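Side-chain contact in phosphoserine aminotransferase (Bacillus circulans, PDB 2C0R), which catalyses the reversible, pyridoxal-phosphate-dependent transamination between phosphoserine and 2-oxoglutarate in serine biosynthesis, and acts on phosphohydroxythreonine in pyridoxine biosynthesis: residues A60-P65 with D177-P182. The protein carries 1 engineered substitution. Sequence-based numbering, arbitrary orientation.
Sequences ALLGNP and DILSRP
Leu179 turns its two methyls to Leu61 and Leu62, one for each, in a small, wholly apolar contact that buries 136 Å² and has no hydrogen bond across it. Its CB heads for the helix end but stays beyond touching distance of both leucines; with CG anti to the carbonyl carbon (chi1 -49°), the two methyls are carried on to that end. The fork does the touching: CD1 meets CD1 of Leu61 at 4.2 Å, while CD2 lies 4.1 Å from CD2 of Leu62. Leu179 runs at about a right angle to both partners; Leu61 meets it with the CD1 methyl alone, Leu62 with CD2 and, almost as near, the branch point CG. Leu61 and Leu62 sit where a Schellman motif ends helix 45-61, with Gly63 as its C' residue at positive phi, Gly63 N bonded to Ala60 O at 2.9 Å and Asn64 N reaching back to Leu59 O.

Leu179 is presented by a type II turn, Asp177 to Ser180, in which it takes the third position at phi 57°. Asp177 O is gripped twice, by Ser180 N and by Ser180 OG; the hydroxyl bond, 2.6 Å long, arrives in the carbonyl plane on a lone pair. A salt bridge from Arg181 NH1 to Asp177 OD2, 2.7 Å, ties the turn further.

The turn follows Ser175 and Ser176 of the cofactor pocket, and the side chain of Leu179 is about 11 Å from that of Lys197. Leu58, Leu252 and Leu261 also touch Leu179, adding helices 242-257 and 260-280 to the packing. The contact thus joins the end of helix 45-61 to the loop between the parallel neighbouring strands 170-173 and 190-194, in the seven-stranded mixed sheet of the large, cofactor-binding domain of this class-V (fold-type I) aminotransferase.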
ATOM      1  N   ALA A  60       4.184   4.386  22.640  1.00 11.11           N
ATOM      2  CA  ALA A  60       3.927   4.017  24.029  1.00 11.74           C
ATOM      3  C   ALA A  60       4.308   2.538  24.264  1.00 11.47           C
ATOM      4  O   ALA A  60       4.864   2.227  25.338  1.00 13.26           O
ATOM      5  CB  ALA A  60       2.494   4.306  24.420  1.00 14.47           C
ATOM      6  N   LEU A  61       4.013   1.654  23.339  1.00 11.27           N
ATOM      7  CA  LEU A  61       4.396   0.252  23.578  1.00 12.90           C
ATOM      8  C   LEU A  61       5.891   0.136  23.783  1.00 13.16           C
ATOM      9  O   LEU A  61       6.344  -0.776  24.482  1.00 14.02           O
ATOM     10  CB  LEU A  61       3.923  -0.608  22.389  1.00 13.04           C
ATOM     11  CG  LEU A  61       2.415  -0.957  22.433  1.00 12.67           C
ATOM     12  CD1 LEU A  61       1.987  -1.521  21.076  1.00 15.33           C
ATOM     13  CD2 LEU A  61       2.069  -1.950  23.546  1.00 13.64           C
ATOM     14  N   LEU A  62       6.660   1.030  23.158  1.00 12.72           N
ATOM     15  CA  LEU A  62       8.110   0.994  23.266  1.00 12.95           C
ATOM     16  C   LEU A  62       8.654   1.801  24.419  1.00 13.17           C
ATOM     17  O   LEU A  62       9.886   2.010  24.545  1.00 16.38           O
ATOM     18  CB  LEU A  62       8.719   1.476  21.931  1.00 13.19           C
ATOM     19  CG  LEU A  62       8.557   0.507  20.746  1.00 14.38           C
ATOM     20  CD1 LEU A  62       8.866   1.324  19.485  1.00 17.59           C
ATOM     21  CD2 LEU A  62       9.444  -0.714  20.851  1.00 17.86           C
ATOM     22  N   GLY A  63       7.761   2.249  25.277  1.00 12.27           N
ATOM     23  CA  GLY A  63       8.189   2.981  26.469  1.00 15.08           C
ATOM     24  C   GLY A  63       8.290   4.479  26.276  1.00 16.57           C
ATOM     25  O   GLY A  63       8.985   5.179  27.039  1.00 14.48           O
ATOM     26  N   ASN A  64       7.605   5.034  25.252  1.00 13.20           N
ATOM     27  CA  ASN A  64       7.668   6.450  24.892  1.00 13.35           C
ATOM     28  C   ASN A  64       9.072   6.987  24.730  1.00 12.99           C
ATOM     29  O   ASN A  64       9.413   7.994  25.329  1.00 12.87           O
ATOM     30  CB  ASN A  64       6.859   7.279  25.910  1.00 14.31           C
ATOM     31  CG  ASN A  64       5.357   7.094  25.652  1.00 16.85           C
ATOM     32  OD1 ASN A  64       4.518   7.085  26.556  1.00 22.74           O
ATOM     33  ND2 ASN A  64       5.024   6.923  24.387  1.00 20.94           N
ATOM     34  N   PRO A  65       9.878   6.382  23.859  1.00 11.90           N
ATOM     35  CA  PRO A  65      11.154   7.048  23.533  1.00 12.83           C
ATOM     36  C   PRO A  65      10.797   8.353  22.839  1.00 13.95           C
ATOM     37  O   PRO A  65       9.737   8.511  22.243  1.00 14.84           O
ATOM     38  CB  PRO A  65      11.801   6.082  22.554  1.00 15.26           C
ATOM     39  CG  PRO A  65      10.650   5.351  21.954  1.00 16.40           C
ATOM     40  CD  PRO A  65       9.627   5.195  23.051  1.00 13.77           C
ATOM     41  N   ASP A 177       9.614  -9.530  13.409  1.00 11.53           N
ATOM     42  CA  ASP A 177       9.561  -9.648  14.882  1.00 12.11           C
ATOM     43  C   ASP A 177       9.253  -8.311  15.559  1.00 11.33           C
ATOM     44  O   ASP A 177       9.274  -8.202  16.787  1.00 11.95           O
ATOM     45  CB  ASP A 177      10.798 -10.293  15.485  1.00 11.52           C
ATOM     46  CG  ASP A 177      12.047  -9.422  15.530  1.00 12.87           C
ATOM     47  OD1 ASP A 177      12.008  -8.254  15.129  1.00 13.55           O
ATOM     48  OD2 ASP A 177      13.071  -9.968  15.994  1.00 13.78           O
ATOM     49  N   ILE A 178       8.902  -7.242  14.816  1.00 12.89           N
ATOM     50  CA  ILE A 178       8.662  -5.976  15.501  1.00 12.05           C
ATOM     51  C   ILE A 178       7.485  -6.080  16.434  1.00 11.66           C
ATOM     52  O   ILE A 178       6.429  -6.655  16.111  1.00 12.26           O
ATOM     53  CB  ILE A 178       8.453  -4.840  14.474  1.00 12.13           C
ATOM     54  CG1 ILE A 178       8.720  -3.484  15.151  1.00 16.10           C
ATOM     55  CG2 ILE A 178       7.085  -4.937  13.839  1.00 15.08           C
ATOM     56  CD1 ILE A 178       8.713  -2.326  14.177  1.00 14.84           C
ATOM     57  N   LEU A 179       7.626  -5.509  17.609  1.00 11.99           N
ATOM     58  CA  LEU A 179       6.633  -5.562  18.693  1.00 12.40           C
ATOM     59  C   LEU A 179       6.281  -6.995  19.107  1.00 10.79           C
ATOM     60  O   LEU A 179       5.185  -7.249  19.582  1.00 12.12           O
ATOM     61  CB  LEU A 179       5.360  -4.764  18.344  1.00 11.76           C
ATOM     62  CG  LEU A 179       5.575  -3.360  17.823  1.00 13.31           C
ATOM     63  CD1 LEU A 179       4.200  -2.664  17.699  1.00 16.16           C
ATOM     64  CD2 LEU A 179       6.503  -2.515  18.699  1.00 14.90           C
ATOM     65  N   SER A 180       7.287  -7.873  19.007  1.00 11.74           N
ATOM     66  CA  SER A 180       7.187  -9.199  19.623  1.00 10.74           C
ATOM     67  C   SER A 180       7.920  -9.227  20.957  1.00 11.77           C
ATOM     68  O   SER A 180       7.777 -10.202  21.715  1.00 14.14           O
ATOM     69  CB  SER A 180       7.794 -10.274  18.733  1.00 13.16           C
ATOM     70  OG  SER A 180       9.174 -10.101  18.557  1.00 12.83           O
ATOM     71  N   ARG A 181       8.684  -8.182  21.235  1.00 12.74           N
ATOM     72  CA  ARG A 181       9.581  -8.222  22.377  1.00 15.56           C
ATOM     73  C   ARG A 181      10.016  -6.800  22.694  1.00 15.40           C
ATOM     74  O   ARG A 181      10.103  -6.001  21.767  1.00 14.69           O
ATOM     75  CB  ARG A 181      10.821  -9.103  22.115  1.00 18.67           C
ATOM     76  CG  ARG A 181      11.564  -8.830  20.826  1.00 23.91           C
ATOM     77  CD  ARG A 181      13.062  -9.118  20.819  1.00 31.64           C
ATOM     78  NE  ARG A 181      13.533  -8.947  19.428  1.00 36.30           N
ATOM     79  CZ  ARG A 181      14.627  -9.565  18.978  1.00 32.72           C
ATOM     80  NH1 ARG A 181      15.046  -9.420  17.716  1.00 18.15           N
ATOM     81  NH2 ARG A 181      15.316 -10.343  19.833  1.00 42.34           N
ATOM     82  N   PRO A 182      10.295  -6.492  23.937  1.00 13.80           N
ATOM     83  CA  PRO A 182      10.869  -5.179  24.243  1.00 15.00           C
ATOM     84  C   PRO A 182      12.226  -5.073  23.563  1.00 15.59           C
ATOM     85  O   PRO A 182      12.998  -6.008  23.393  1.00 15.33           O
ATOM     86  CB  PRO A 182      11.070  -5.203  25.757  1.00 17.24           C
ATOM     87  CG  PRO A 182      10.174  -6.297  26.246  1.00 18.28           C
ATOM     88  CD  PRO A 182      10.118  -7.331  25.139  1.00 16.81           C
TER